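Local atomic coordinates of GphF (Cystobacter violaceus, PDB entry 6MFC), a protein that probably decarboxylates an acyl group through a repurposed GNAT (acetyltransferase-like) fold, in the initiation of polyketide biosynthesis. Residues Val79-Leu93 and Leu104-Asn118. Sequence-based numbering, arbitrary orientation.
Sequences VGATYAQRIAGPAAL and LHDPSGAALQLLGLN
Tyr83 is matched by two residues, Leu115 and Gly116, in a classic beta bulge that interrupts the antiparallel pairing of strands 79-87 and 111-118 in this GNAT fold. Tyr83 N bonds to Gly116 O, whereas Tyr83 O accepts from Leu115 N, which lies 48° out of the carbonyl plane. Leu115 CB packs against Tyr83 CB at 4.0 Å. In GNAT enzymes a bulge in the fourth strand, here 111-119, helps splay it from its parallel neighbour, here 148-153, where acyl-CoA binds; the Leu115-Gly116 bulge is consistent with that feature, though no CoA is bound. Beyond it, Gln85 and Gln113 run side by side with amide planes 57° apart, and Gln85 NE2 donates to Gln113 OE1 (3.2 Å). Leu101 O and Arg60 hold the NE2 and OE1 of Gln85 from outside, fixing the amide's rotation. At the far end a type I turn spans Asp106 to Gly109, and Arg86 O accepts from Asp106 N. Arg86 reaches this turn with an extended chain, CG trans to the backbone N (chi1 -166°); Pro107 O lies over one guanidinium face, and NE donates to Gly109 O at the edge (2.6 Å). Near the other end, Trp47 NE1 holds Asn118 OD1, while one water accepts from both Tyr83 OH (2.8 Å) and Asn118 ND2 (3.0 Å).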
ATOM      1  N   VAL A  79      -9.776  10.192  -8.067  1.00 80.04           N
ATOM      2  CA  VAL A  79      -8.974   9.271  -8.867  1.00 83.35           C
ATOM      3  C   VAL A  79      -7.848   8.632  -8.067  1.00 72.28           C
ATOM      4  O   VAL A  79      -7.189   7.712  -8.577  1.00 72.42           O
ATOM      5  CB  VAL A  79      -8.392   9.969 -10.115  1.00 77.98           C
ATOM      6  CG1 VAL A  79      -9.512  10.477 -11.005  1.00 72.93           C
ATOM      7  CG2 VAL A  79      -7.464  11.105  -9.709  1.00 80.48           C
ATOM      8  N   GLY A  80      -7.607   9.082  -6.838  1.00 76.48           N
ATOM      9  CA  GLY A  80      -6.563   8.515  -6.006  1.00 80.00           C
ATOM     10  C   GLY A  80      -6.927   8.486  -4.537  1.00 83.63           C
ATOM     11  O   GLY A  80      -7.550   9.422  -4.029  1.00 89.83           O
ATOM     12  N   ALA A  81      -6.544   7.417  -3.841  1.00 79.42           N
ATOM     13  CA  ALA A  81      -6.853   7.255  -2.428  1.00 73.73           C
ATOM     14  C   ALA A  81      -5.715   6.525  -1.729  1.00 69.99           C
ATOM     15  O   ALA A  81      -5.184   5.540  -2.250  1.00 62.99           O
ATOM     16  CB  ALA A  81      -8.166   6.486  -2.228  1.00 70.00           C
ATOM     17  N   THR A  82      -5.349   7.012  -0.545  1.00 71.92           N
ATOM     18  CA  THR A  82      -4.316   6.395   0.276  1.00 77.44           C
ATOM     19  C   THR A  82      -4.847   6.197   1.687  1.00 79.66           C
ATOM     20  O   THR A  82      -5.403   7.124   2.282  1.00 81.34           O
ATOM     21  CB  THR A  82      -3.045   7.249   0.306  1.00 84.38           C
ATOM     22  OG1 THR A  82      -2.423   7.227  -0.983  1.00104.00           O
ATOM     23  CG2 THR A  82      -2.073   6.708   1.338  1.00 87.39           C
ATOM     24  N   TYR A  83      -4.674   4.989   2.218  1.00 69.63           N
ATOM     25  CA  TYR A  83      -5.079   4.654   3.573  1.00 65.33           C
ATOM     26  C   TYR A  83      -3.850   4.335   4.412  1.00 67.00           C
ATOM     27  O   TYR A  83      -2.867   3.781   3.912  1.00 80.37           O
ATOM     28  CB  TYR A  83      -6.036   3.461   3.585  1.00 70.51           C
ATOM     29  CG  TYR A  83      -7.174   3.582   2.600  1.00 71.43           C
ATOM     30  CD1 TYR A  83      -8.372   4.182   2.965  1.00 65.84           C
ATOM     31  CD2 TYR A  83      -7.053   3.093   1.307  1.00 67.59           C
ATOM     32  CE1 TYR A  83      -9.417   4.291   2.068  1.00 65.16           C
ATOM     33  CE2 TYR A  83      -8.092   3.198   0.403  1.00 80.04           C
ATOM     34  CZ  TYR A  83      -9.274   3.798   0.787  1.00 80.39           C
ATOM     35  OH  TYR A  83     -10.312   3.906  -0.110  1.00 86.31           O
ATOM     36  N   ALA A  84      -3.913   4.684   5.694  1.00 62.63           N
ATOM     37  CA  ALA A  84      -2.790   4.436   6.585  1.00 65.77           C
ATOM     38  C   ALA A  84      -3.276   4.410   8.026  1.00 81.86           C
ATOM     39  O   ALA A  84      -4.272   5.050   8.372  1.00 81.81           O
ATOM     40  CB  ALA A  84      -1.691   5.490   6.413  1.00 57.26           C
ATOM     41  N   GLN A  85      -2.559   3.659   8.857  1.00 82.54           N
ATOM     42  CA  GLN A  85      -2.799   3.639  10.292  1.00 77.19           C
ATOM     43  C   GLN A  85      -1.458   3.585  11.006  1.00 77.66           C
ATOM     44  O   GLN A  85      -0.454   3.134  10.452  1.00 80.58           O
ATOM     45  CB  GLN A  85      -3.679   2.457  10.720  1.00 74.68           C
ATOM     46  CG  GLN A  85      -3.013   1.095  10.629  1.00 75.36           C
ATOM     47  CD  GLN A  85      -3.948  -0.035  11.018  1.00 79.05           C
ATOM     48  OE1 GLN A  85      -5.139   0.180  11.246  1.00 74.56           O
ATOM     49  NE2 GLN A  85      -3.412  -1.248  11.098  1.00 81.38           N
ATOM     50  N   ARG A  86      -1.453   4.063  12.245  1.00 77.02           N
ATOM     51  CA  ARG A  86      -0.236   4.148  13.041  1.00 69.53           C
ATOM     52  C   ARG A  86      -0.090   2.875  13.867  1.00 75.86           C
ATOM     53  O   ARG A  86      -0.984   2.531  14.648  1.00 90.14           O
ATOM     54  CB  ARG A  86      -0.275   5.383  13.940  1.00 62.46           C
ATOM     55  CG  ARG A  86       1.055   5.758  14.562  1.00 68.54           C
ATOM     56  CD  ARG A  86       1.012   7.181  15.092  1.00 74.76           C
ATOM     57  NE  ARG A  86       2.311   7.628  15.582  1.00 88.27           N
ATOM     58  CZ  ARG A  86       2.602   8.891  15.873  1.00100.05           C
ATOM     59  NH1 ARG A  86       1.686   9.837  15.719  1.00101.98           N
ATOM     60  NH2 ARG A  86       3.810   9.211  16.314  1.00110.53           N
ATOM     61  N   ILE A  87       1.026   2.171  13.683  1.00 68.48           N
ATOM     62  CA  ILE A  87       1.284   0.940  14.424  1.00 76.78           C
ATOM     63  C   ILE A  87       2.565   1.098  15.232  1.00 87.36           C
ATOM     64  O   ILE A  87       3.212   2.151  15.191  1.00 88.37           O
ATOM     65  CB  ILE A  87       1.366  -0.276  13.483  1.00 71.98           C
ATOM     66  CG1 ILE A  87       2.612  -0.193  12.604  1.00 75.90           C
ATOM     67  CG2 ILE A  87       0.117  -0.370  12.622  1.00 62.50           C
ATOM     68  CD1 ILE A  87       2.744  -1.338  11.622  1.00 75.85           C
ATOM     69  N   ALA A  88       2.940   0.050  15.968  1.00 93.82           N
ATOM     70  CA  ALA A  88       4.092   0.130  16.861  1.00102.19           C
ATOM     71  C   ALA A  88       5.378   0.392  16.085  1.00 95.80           C
ATOM     72  O   ALA A  88       6.088   1.371  16.343  1.00 96.68           O
ATOM     73  CB  ALA A  88       4.206  -1.157  17.682  1.00107.51           C
ATOM     74  N   GLY A  89       5.695  -0.477  15.130  1.00 88.43           N
ATOM     75  CA  GLY A  89       6.887  -0.324  14.331  1.00 88.39           C
ATOM     76  C   GLY A  89       6.929  -1.296  13.171  1.00 98.65           C
ATOM     77  O   GLY A  89       5.981  -2.047  12.925  1.00105.92           O
ATOM     78  N   PRO A  90       8.037  -1.290  12.424  1.00101.34           N
ATOM     79  CA  PRO A  90       8.163  -2.234  11.301  1.00 98.86           C
ATOM     80  C   PRO A  90       8.133  -3.691  11.729  1.00 96.11           C
ATOM     81  O   PRO A  90       7.716  -4.550  10.940  1.00 87.76           O
ATOM     82  CB  PRO A  90       9.516  -1.859  10.679  1.00 96.70           C
ATOM     83  CG  PRO A  90       9.767  -0.451  11.125  1.00 96.29           C
ATOM     84  CD  PRO A  90       9.169  -0.354  12.494  1.00 99.41           C
ATOM     85  N   ALA A  91       8.561  -3.999  12.954  1.00 97.65           N
ATOM     86  CA  ALA A  91       8.561  -5.380  13.419  1.00100.14           C
ATOM     87  C   ALA A  91       7.157  -5.903  13.694  1.00 98.60           C
ATOM     88  O   ALA A  91       6.967  -7.120  13.771  1.00 93.94           O
ATOM     89  CB  ALA A  91       9.419  -5.510  14.678  1.00101.60           C
ATOM     90  N   ALA A  92       6.171  -5.014  13.832  1.00 93.01           N
ATOM     91  CA  ALA A  92       4.810  -5.439  14.138  1.00 89.93           C
ATOM     92  C   ALA A  92       4.144  -6.181  12.986  1.00 87.98           C
ATOM     93  O   ALA A  92       3.090  -6.791  13.196  1.00 84.99           O
ATOM     94  CB  ALA A  92       3.961  -4.230  14.530  1.00 71.88           C
ATOM     95  N   LEU A  93       4.726  -6.149  11.790  1.00 82.63           N
ATOM     96  CA  LEU A  93       4.150  -6.795  10.620  1.00 79.90           C
ATOM     97  C   LEU A  93       4.541  -8.261  10.491  1.00 81.09           C
ATOM     98  O   LEU A  93       4.118  -8.915   9.532  1.00 82.47           O
ATOM     99  CB  LEU A  93       4.569  -6.051   9.351  1.00 80.75           C
ATOM    100  CG  LEU A  93       4.211  -4.569   9.258  1.00 73.25           C
ATOM    101  CD1 LEU A  93       5.257  -3.853   8.429  1.00 81.26           C
ATOM    102  CD2 LEU A  93       2.832  -4.389   8.649  1.00 66.63           C
ATOM    103  N   LEU A 104      -3.297  -4.094  14.804  1.00 72.00           N
ATOM    104  CA  LEU A 104      -1.976  -3.494  14.929  1.00 76.28           C
ATOM    105  C   LEU A 104      -2.025  -2.010  15.267  1.00 83.01           C
ATOM    106  O   LEU A 104      -0.973  -1.427  15.551  1.00 91.82           O
ATOM    107  CB  LEU A 104      -1.181  -3.680  13.634  1.00 72.27           C
ATOM    108  CG  LEU A 104      -0.944  -5.103  13.128  1.00 70.22           C
ATOM    109  CD1 LEU A 104      -0.034  -5.086  11.907  1.00 65.16           C
ATOM    110  CD2 LEU A 104      -0.364  -5.979  14.224  1.00 70.23           C
ATOM    111  N   HIS A 105      -3.205  -1.395  15.245  1.00 80.57           N
ATOM    112  CA  HIS A 105      -3.309   0.050  15.406  1.00 80.68           C
ATOM    113  C   HIS A 105      -2.772   0.488  16.762  1.00 82.64           C
ATOM    114  O   HIS A 105      -3.299   0.097  17.807  1.00 79.58           O
ATOM    115  CB  HIS A 105      -4.762   0.493  15.241  1.00 80.86           C
ATOM    116  CG  HIS A 105      -4.943   1.978  15.256  1.00 88.04           C
ATOM    117  ND1 HIS A 105      -6.115   2.583  15.655  1.00 87.88           N
ATOM    118  CD2 HIS A 105      -4.097   2.981  14.918  1.00 88.39           C
ATOM    119  CE1 HIS A 105      -5.983   3.895  15.564  1.00 90.00           C
ATOM    120  NE2 HIS A 105      -4.769   4.162  15.119  1.00 91.04           N
ATOM    121  N   ASP A 106      -1.720   1.302  16.737  1.00 85.69           N
ATOM    122  CA  ASP A 106      -1.124   1.870  17.945  1.00 95.24           C
ATOM    123  C   ASP A 106      -0.995   3.374  17.746  1.00 98.54           C
ATOM    124  O   ASP A 106      -0.067   3.834  17.057  1.00102.91           O
ATOM    125  CB  ASP A 106       0.233   1.241  18.242  1.00106.16           C
ATOM    126  CG  ASP A 106       0.853   1.764  19.525  1.00120.26           C
ATOM    127  OD1 ASP A 106       0.134   2.400  20.325  1.00123.30           O
ATOM    128  OD2 ASP A 106       2.066   1.542  19.732  1.00126.38           O
ATOM    129  N   PRO A 107      -1.899   4.171  18.323  1.00 99.22           N
ATOM    130  CA  PRO A 107      -1.812   5.631  18.147  1.00 97.38           C
ATOM    131  C   PRO A 107      -0.523   6.236  18.673  1.00104.21           C
ATOM    132  O   PRO A 107      -0.126   7.312  18.206  1.00103.83           O
ATOM    133  CB  PRO A 107      -3.030   6.151  18.922  1.00 92.59           C
ATOM    134  CG  PRO A 107      -3.976   4.990  18.965  1.00 89.35           C
ATOM    135  CD  PRO A 107      -3.109   3.772  19.061  1.00 93.26           C
ATOM    136  N   SER A 108       0.141   5.589  19.627  1.00112.52           N
ATOM    137  CA  SER A 108       1.410   6.068  20.158  1.00120.08           C
ATOM    138  C   SER A 108       2.611   5.444  19.462  1.00118.36           C
ATOM    139  O   SER A 108       3.744   5.637  19.916  1.00129.66           O
ATOM    140  CB  SER A 108       1.484   5.799  21.664  1.00126.50           C
ATOM    141  OG  SER A 108       1.439   4.409  21.938  1.00128.31           O
ATOM    142  N   GLY A 109       2.393   4.705  18.378  1.00110.42           N
ATOM    143  CA  GLY A 109       3.480   4.039  17.695  1.00107.49           C
ATOM    144  C   GLY A 109       4.383   5.001  16.949  1.00106.14           C
ATOM    145  O   GLY A 109       4.067   6.170  16.723  1.00106.50           O
ATOM    146  N   ALA A 110       5.546   4.481  16.554  1.00106.12           N
ATOM    147  CA  ALA A 110       6.570   5.255  15.865  1.00101.35           C
ATOM    148  C   ALA A 110       6.729   4.824  14.410  1.00 98.60           C
ATOM    149  O   ALA A 110       7.830   4.876  13.855  1.00102.43           O
ATOM    150  CB  ALA A 110       7.905   5.151  16.600  1.00 98.14           C
ATOM    151  N   ALA A 111       5.636   4.398  13.780  1.00 88.24           N
ATOM    152  CA  ALA A 111       5.672   3.997  12.382  1.00 85.39           C
ATOM    153  C   ALA A 111       4.258   4.029  11.820  1.00 87.08           C
ATOM    154  O   ALA A 111       3.305   3.644  12.503  1.00 93.43           O
ATOM    155  CB  ALA A 111       6.285   2.602  12.215  1.00 74.93           C
ATOM    156  N   LEU A 112       4.132   4.486  10.578  1.00 83.38           N
ATOM    157  CA  LEU A 112       2.847   4.606   9.898  1.00 78.23           C
ATOM    158  C   LEU A 112       2.765   3.551   8.802  1.00 73.97           C
ATOM    159  O   LEU A 112       3.623   3.505   7.914  1.00 73.57           O
ATOM    160  CB  LEU A 112       2.669   6.009   9.317  1.00 81.65           C
ATOM    161  CG  LEU A 112       1.339   6.329   8.633  1.00 76.66           C
ATOM    162  CD1 LEU A 112       0.195   6.285   9.632  1.00 77.75           C
ATOM    163  CD2 LEU A 112       1.404   7.685   7.945  1.00 67.31           C
ATOM    164  N   GLN A 113       1.738   2.708   8.866  1.00 64.31           N
ATOM    165  CA  GLN A 113       1.588   1.584   7.951  1.00 71.38           C
ATOM    166  C   GLN A 113       0.678   1.964   6.790  1.00 77.50           C
ATOM    167  O   GLN A 113      -0.434   2.454   7.002  1.00 81.19           O
ATOM    168  CB  GLN A 113       1.017   0.364   8.673  1.00 73.56           C
ATOM    169  CG  GLN A 113       0.729  -0.805   7.750  1.00 73.25           C
ATOM    170  CD  GLN A 113      -0.173  -1.837   8.388  1.00 72.61           C
ATOM    171  OE1 GLN A 113      -0.702  -1.626   9.479  1.00 76.56           O
ATOM    172  NE2 GLN A 113      -0.358  -2.962   7.708  1.00 68.37           N
ATOM    173  N   LEU A 114       1.148   1.724   5.568  1.00 86.00           N
ATOM    174  CA  LEU A 114       0.334   1.940   4.380  1.00 83.15           C
ATOM    175  C   LEU A 114      -0.592   0.746   4.184  1.00 81.10           C
ATOM    176  O   LEU A 114      -0.127  -0.374   3.951  1.00 95.94           O
ATOM    177  CB  LEU A 114       1.216   2.141   3.148  1.00 83.76           C
ATOM    178  CG  LEU A 114       1.990   3.453   3.027  1.00 83.03           C
ATOM    179  CD1 LEU A 114       2.888   3.440   1.797  1.00 94.17           C
ATOM    180  CD2 LEU A 114       1.030   4.628   2.978  1.00 77.59           C
ATOM    181  N   LEU A 115      -1.898   0.982   4.286  1.00 74.68           N
ATOM    182  CA  LEU A 115      -2.871  -0.070   4.022  1.00 72.59           C
ATOM    183  C   LEU A 115      -3.249  -0.152   2.551  1.00 73.84           C
ATOM    184  O   LEU A 115      -3.674  -1.214   2.085  1.00 82.57           O
ATOM    185  CB  LEU A 115      -4.126   0.147   4.869  1.00 73.79           C
ATOM    186  CG  LEU A 115      -3.915   0.107   6.384  1.00 79.97           C
ATOM    187  CD1 LEU A 115      -5.221   0.361   7.110  1.00 90.27           C
ATOM    188  CD2 LEU A 115      -3.320  -1.225   6.804  1.00 86.58           C
ATOM    189  N   GLY A 116      -3.095   0.943   1.810  1.00 68.48           N
ATOM    190  CA  GLY A 116      -3.429   0.952   0.402  1.00 70.02           C
ATOM    191  C   GLY A 116      -3.114   2.263  -0.284  1.00 72.03           C
ATOM    192  O   GLY A 116      -3.120   3.325   0.347  1.00 63.78           O
ATOM    193  N   LEU A 117      -2.823   2.196  -1.581  1.00 76.71           N
ATOM    194  CA  LEU A 117      -2.609   3.382  -2.409  1.00 71.05           C
ATOM    195  C   LEU A 117      -3.158   3.049  -3.793  1.00 75.51           C
ATOM    196  O   LEU A 117      -2.529   2.310  -4.556  1.00 80.84           O
ATOM    197  CB  LEU A 117      -1.136   3.774  -2.462  1.00 66.83           C
ATOM    198  CG  LEU A 117      -0.755   5.038  -3.241  1.00 79.28           C
ATOM    199  CD1 LEU A 117       0.414   5.738  -2.568  1.00 82.86           C
ATOM    200  CD2 LEU A 117      -0.404   4.718  -4.687  1.00 83.77           C
ATOM    201  N   ASN A 118      -4.338   3.577  -4.102  1.00 76.52           N
ATOM    202  CA  ASN A 118      -5.020   3.305  -5.359  1.00 75.40           C
ATOM    203  C   ASN A 118      -5.011   4.553  -6.228  1.00 78.07           C
ATOM    204  O   ASN A 118      -5.265   5.660  -5.739  1.00 70.30           O
ATOM    205  CB  ASN A 118      -6.459   2.845  -5.119  1.00 71.19           C
ATOM    206  CG  ASN A 118      -6.536   1.580  -4.293  1.00 84.40           C
ATOM    207  OD1 ASN A 118      -5.662   0.717  -4.376  1.00 97.05           O
ATOM    208  ND2 ASN A 118      -7.587   1.461  -3.489  1.00 86.84           N
TER
HETATM  209  O   HOH W   1     -10.193   2.717  -2.643  1.00 65.74           O